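Local structure of lipoprotein (3CX3) at residues K166-Q169 and P170-K174; S237-V240 and A241-L244. The protein binds zinc and, as a lipoprotein homologous with ABC transporters, probably delivers the metal for uptake into the pneumococcal cell. All blocks are in the same frame, centred on the assembly; numbering follows the deposited sequence.

Contact 1: residues K166-Q169 and P170-K174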
# COMPACT_ATOMS: atom_id res chain seq x y z
N LYS A 166 16.24 -3.48 -9.18
CA LYS A 166 17.58 -3.92 -9.62
C LYS A 166 18.54 -4.23 -8.47
O LYS A 166 19.21 -5.27 -8.48
CB LYS A 166 18.24 -2.87 -10.52
CG LYS A 166 18.25 -3.25 -11.97
CD LYS A 166 17.20 -2.50 -12.73
CE LYS A 166 17.71 -2.15 -14.12
NZ LYS A 166 19.07 -1.51 -14.05
N LYS A 167 18.62 -3.32 -7.51
CA LYS A 167 19.43 -3.53 -6.32
C LYS A 167 19.01 -4.85 -5.67
O LYS A 167 19.86 -5.67 -5.35
CB LYS A 167 19.28 -2.35 -5.36
CG LYS A 167 20.17 -2.36 -4.12
CD LYS A 167 20.04 -1.02 -3.40
CE LYS A 167 20.40 -1.13 -1.93
NZ LYS A 167 21.85 -0.93 -1.73
N PHE A 168 17.70 -5.06 -5.56
CA PHE A 168 17.15 -6.20 -4.83
C PHE A 168 16.96 -7.53 -5.55
O PHE A 168 16.89 -8.58 -4.90
CB PHE A 168 15.86 -5.78 -4.13
CG PHE A 168 16.10 -5.12 -2.83
CD1 PHE A 168 16.19 -5.88 -1.67
CD2 PHE A 168 16.30 -3.76 -2.76
CE1 PHE A 168 16.45 -5.27 -0.45
CE2 PHE A 168 16.55 -3.14 -1.54
CZ PHE A 168 16.63 -3.90 -0.39
N GLN A 169 16.87 -7.53 -6.88
CA GLN A 169 16.64 -8.79 -7.59
C GLN A 169 17.69 -9.84 -7.22
O GLN A 169 17.32 -10.98 -6.93
CB GLN A 169 16.50 -8.58 -9.11
CG GLN A 169 15.97 -9.80 -9.87
CD GLN A 169 14.65 -10.35 -9.32
OE1 GLN A 169 14.61 -11.02 -8.29
NE2 GLN A 169 13.56 -10.10 -10.04
N PRO A 170 19.00 -9.48 -7.23
CA PRO A 170 20.03 -10.42 -6.78
C PRO A 170 19.88 -10.88 -5.33
O PRO A 170 19.97 -12.07 -5.08
CB PRO A 170 21.33 -9.63 -6.97
CG PRO A 170 21.01 -8.68 -8.06
CD PRO A 170 19.62 -8.23 -7.71
N LYS A 171 19.65 -9.95 -4.41
CA LYS A 171 19.41 -10.28 -3.00
C LYS A 171 18.49 -11.49 -2.89
O LYS A 171 18.84 -12.52 -2.30
CB LYS A 171 18.79 -9.10 -2.25
CG LYS A 171 19.47 -7.77 -2.47
CD LYS A 171 20.04 -7.20 -1.20
CE LYS A 171 20.74 -5.87 -1.50
NZ LYS A 171 21.02 -5.10 -0.26
N PHE A 172 17.30 -11.36 -3.48
CA PHE A 172 16.29 -12.41 -3.43
C PHE A 172 16.61 -13.60 -4.34
O PHE A 172 16.05 -14.67 -4.17
CB PHE A 172 14.90 -11.84 -3.77
CG PHE A 172 14.46 -10.72 -2.85
CD1 PHE A 172 14.04 -10.97 -1.55
CD2 PHE A 172 14.43 -9.41 -3.30
CE1 PHE A 172 13.62 -9.94 -0.72
CE2 PHE A 172 14.02 -8.38 -2.47
CZ PHE A 172 13.61 -8.64 -1.18
N GLU A 173 17.52 -13.42 -5.29
CA GLU A 173 17.97 -14.51 -6.13
C GLU A 173 18.73 -15.54 -5.30
O GLU A 173 18.40 -16.72 -5.31
CB GLU A 173 18.89 -13.99 -7.22
CG GLU A 173 18.96 -14.88 -8.43
CD GLU A 173 17.73 -14.76 -9.28
OE1 GLU A 173 16.99 -15.76 -9.39
OE2 GLU A 173 17.48 -13.64 -9.79
N LYS A 174 19.75 -15.06 -4.57
CA LYS A 174 20.62 -15.91 -3.75
C LYS A 174 19.81 -16.75 -2.76
O LYS A 174 20.35 -17.65 -2.11
CB LYS A 174 21.64 -15.05 -3.02
CG LYS A 174 22.86 -14.65 -3.86
CD LYS A 174 23.28 -13.20 -3.61
CE LYS A 174 23.54 -12.92 -2.13
NZ LYS A 174 22.92 -11.62 -1.72
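Phe168 and Phe172, one helical turn apart, bring their rings together obliquely on the buried face of the helix. CD1 of Phe168 lies 3.4 Å from CE2 of Phe172, and the same CE2 also touches CB of Phe168. The ring planes are inclined by 31°. CG of Phe172 stands anti to its carbonyl carbon (chi1 -58°), which leans the ring back over the preceding turn. Phe172 CD2 there comes 3.0 Å from Phe168 O. Phe168 O also accepts a nearly straight bond from Phe172 N at 3.1 Å. The pair sits at the C-terminal end of the long helix 147-173 of this zinc-binding lipoprotein. Phe168 rests on Met276 and Phe172 on Ala280, both of helix 268-281. The Phe194 ring meets that of Phe172, and Phe168 also touches Phe194. Pro170 kinks the helix here, because its nitrogen has no hydrogen to give to the turn before. Pro170 CD lies 3.1 Å from Lys166 O.

The outward side is looser. Lys171 bends at chi2 and brings its CE over one face of the Phe168 ring. Lys171 NZ is 4.9 Å from the Phe168 ring centroid, 24° off the normal, a cation-pi contact. Lys167 NZ comes within 4.5 Å of Lys171 NZ, so the two like charges probably repel mildly. Farther round, Gln169 and the exposed Glu173 barely touch: CG of Gln169 is 4.1 Å from OE2 of Glu173. Glu173 N bonds only weakly to Gln169 O.

Contact 2: residues S237-V240 and A241-L244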
# COMPACT_ATOMS: atom_id res chain seq x y z
N SER A 237 -3.34 -5.04 16.50
CA SER A 237 -4.26 -6.14 16.20
C SER A 237 -3.68 -7.30 15.37
O SER A 237 -4.18 -7.64 14.30
CB SER A 237 -5.56 -5.60 15.58
OG SER A 237 -5.39 -5.34 14.20
N SER A 238 -2.59 -7.88 15.87
CA SER A 238 -2.41 -9.33 15.80
C SER A 238 -1.74 -9.89 17.05
O SER A 238 -0.52 -10.01 17.14
CB SER A 238 -1.74 -9.83 14.52
OG SER A 238 -2.09 -11.18 14.27
N LYS A 239 -2.60 -10.18 18.01
CA LYS A 239 -2.30 -11.15 19.03
C LYS A 239 -2.23 -12.49 18.32
O LYS A 239 -1.39 -13.33 18.63
CB LYS A 239 -3.43 -11.15 20.06
CG LYS A 239 -3.21 -10.17 21.22
CD LYS A 239 -2.73 -8.77 20.76
CE LYS A 239 -2.02 -8.04 21.91
NZ LYS A 239 -0.71 -8.68 22.29
N VAL A 240 -3.09 -12.67 17.33
CA VAL A 240 -3.18 -13.95 16.62
C VAL A 240 -1.85 -14.35 15.95
O VAL A 240 -1.60 -15.53 15.69
CB VAL A 240 -4.47 -14.00 15.72
CG1 VAL A 240 -4.96 -12.61 15.40
CG2 VAL A 240 -4.29 -14.85 14.46
N ALA A 241 -0.97 -13.36 15.73
CA ALA A 241 0.43 -13.59 15.37
C ALA A 241 1.28 -13.87 16.60
O ALA A 241 1.81 -14.97 16.73
CB ALA A 241 0.99 -12.43 14.58
N GLU A 242 1.43 -12.90 17.51
CA GLU A 242 2.12 -13.14 18.78
C GLU A 242 1.96 -14.59 19.21
O GLU A 242 2.93 -15.29 19.48
CB GLU A 242 1.54 -12.25 19.89
CG GLU A 242 2.36 -11.03 20.29
CD GLU A 242 1.92 -9.76 19.59
OE1 GLU A 242 2.66 -9.31 18.69
OE2 GLU A 242 0.85 -9.21 19.92
N THR A 243 0.71 -15.03 19.25
CA THR A 243 0.35 -16.36 19.74
C THR A 243 0.62 -17.44 18.67
O THR A 243 -0.23 -18.30 18.39
CB THR A 243 -1.11 -16.37 20.27
OG1 THR A 243 -2.02 -16.10 19.20
CG2 THR A 243 -1.32 -15.30 21.37
N LEU A 244 1.81 -17.37 18.09
CA LEU A 244 2.23 -18.23 16.97
C LEU A 244 3.72 -18.47 17.11
O LEU A 244 4.25 -19.48 16.66
CB LEU A 244 1.94 -17.54 15.64
CG LEU A 244 1.61 -18.39 14.43
CD1 LEU A 244 0.15 -18.76 14.49
CD2 LEU A 244 1.90 -17.61 13.17
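Ser238 turns its hydroxyl over the start of the next turn, where Ser238 OG lies 3.3 Å from CB of Ala241. Ser238 OG also accepts a bond from Ala241 N at 2.9 Å. This is an N-cap: Ser238 stands just before the short helix 239-245 and offers its side chain to a backbone N-H of the first turn. OG is anti to the backbone N of Ser238 (chi1 -156°), which swings it forward to this N-H. The bond is weak, being bent at the hydrogen. The helix belongs to the beta-alpha-beta unit formed with strands 230-232 and 252-254. Its buried side carries Ala241, against Ile201 and Thr232, and Leu244, against Ile230 and helix 213-224. Ser238 is also buried and touches Gln183.

Lys239 and Glu242 form a salt bridge along the outer side. The lysine chain bends at chi2 and chi4, and Lys239 NZ reaches Glu242 OE2 at 2.9 Å. It meets this oxygen on the anti side, 23° out of the carboxylate plane. The carboxylate also lies close to a backbone oxygen: Glu242 OE2 is 3.2 Å from Ser238 O. Two acceptors face each other there, and the lysine charge probably eases the approach.

The carbonyl of Lys239 is gripped twice by Thr243. Thr243 N comes almost straight to Lys239 O, at 2.8 Å. The second donor is the hydroxyl of the same residue, which folds back on its own helix. Thr243 OG1 reaches Lys239 O at 2.9 Å from above the carbonyl plane, 40° out of it.

How the contacts relate
Contact 1 comes first along the chain and closes before contact 2 opens. Their centres are about 30 Å apart and their nearest atoms about 20 Å, so they do not touch. Contact 1 lies at the end of the long helix 147-173, just ahead of strand 180-182. Contact 2 lies in helix 239-245, between strands 230-232 and 252-254. These three strands belong to one parallel sheet, completed by strand 198-200. One contact thus marks the chain's entry into this sheet and the other a crossover within it. The zinc is bound by His44, His120, His184 and Glu259. In contact 2 the side chain of Ser238 is about 12 Å from the bound zinc ion, so Ser238 is not a ligand.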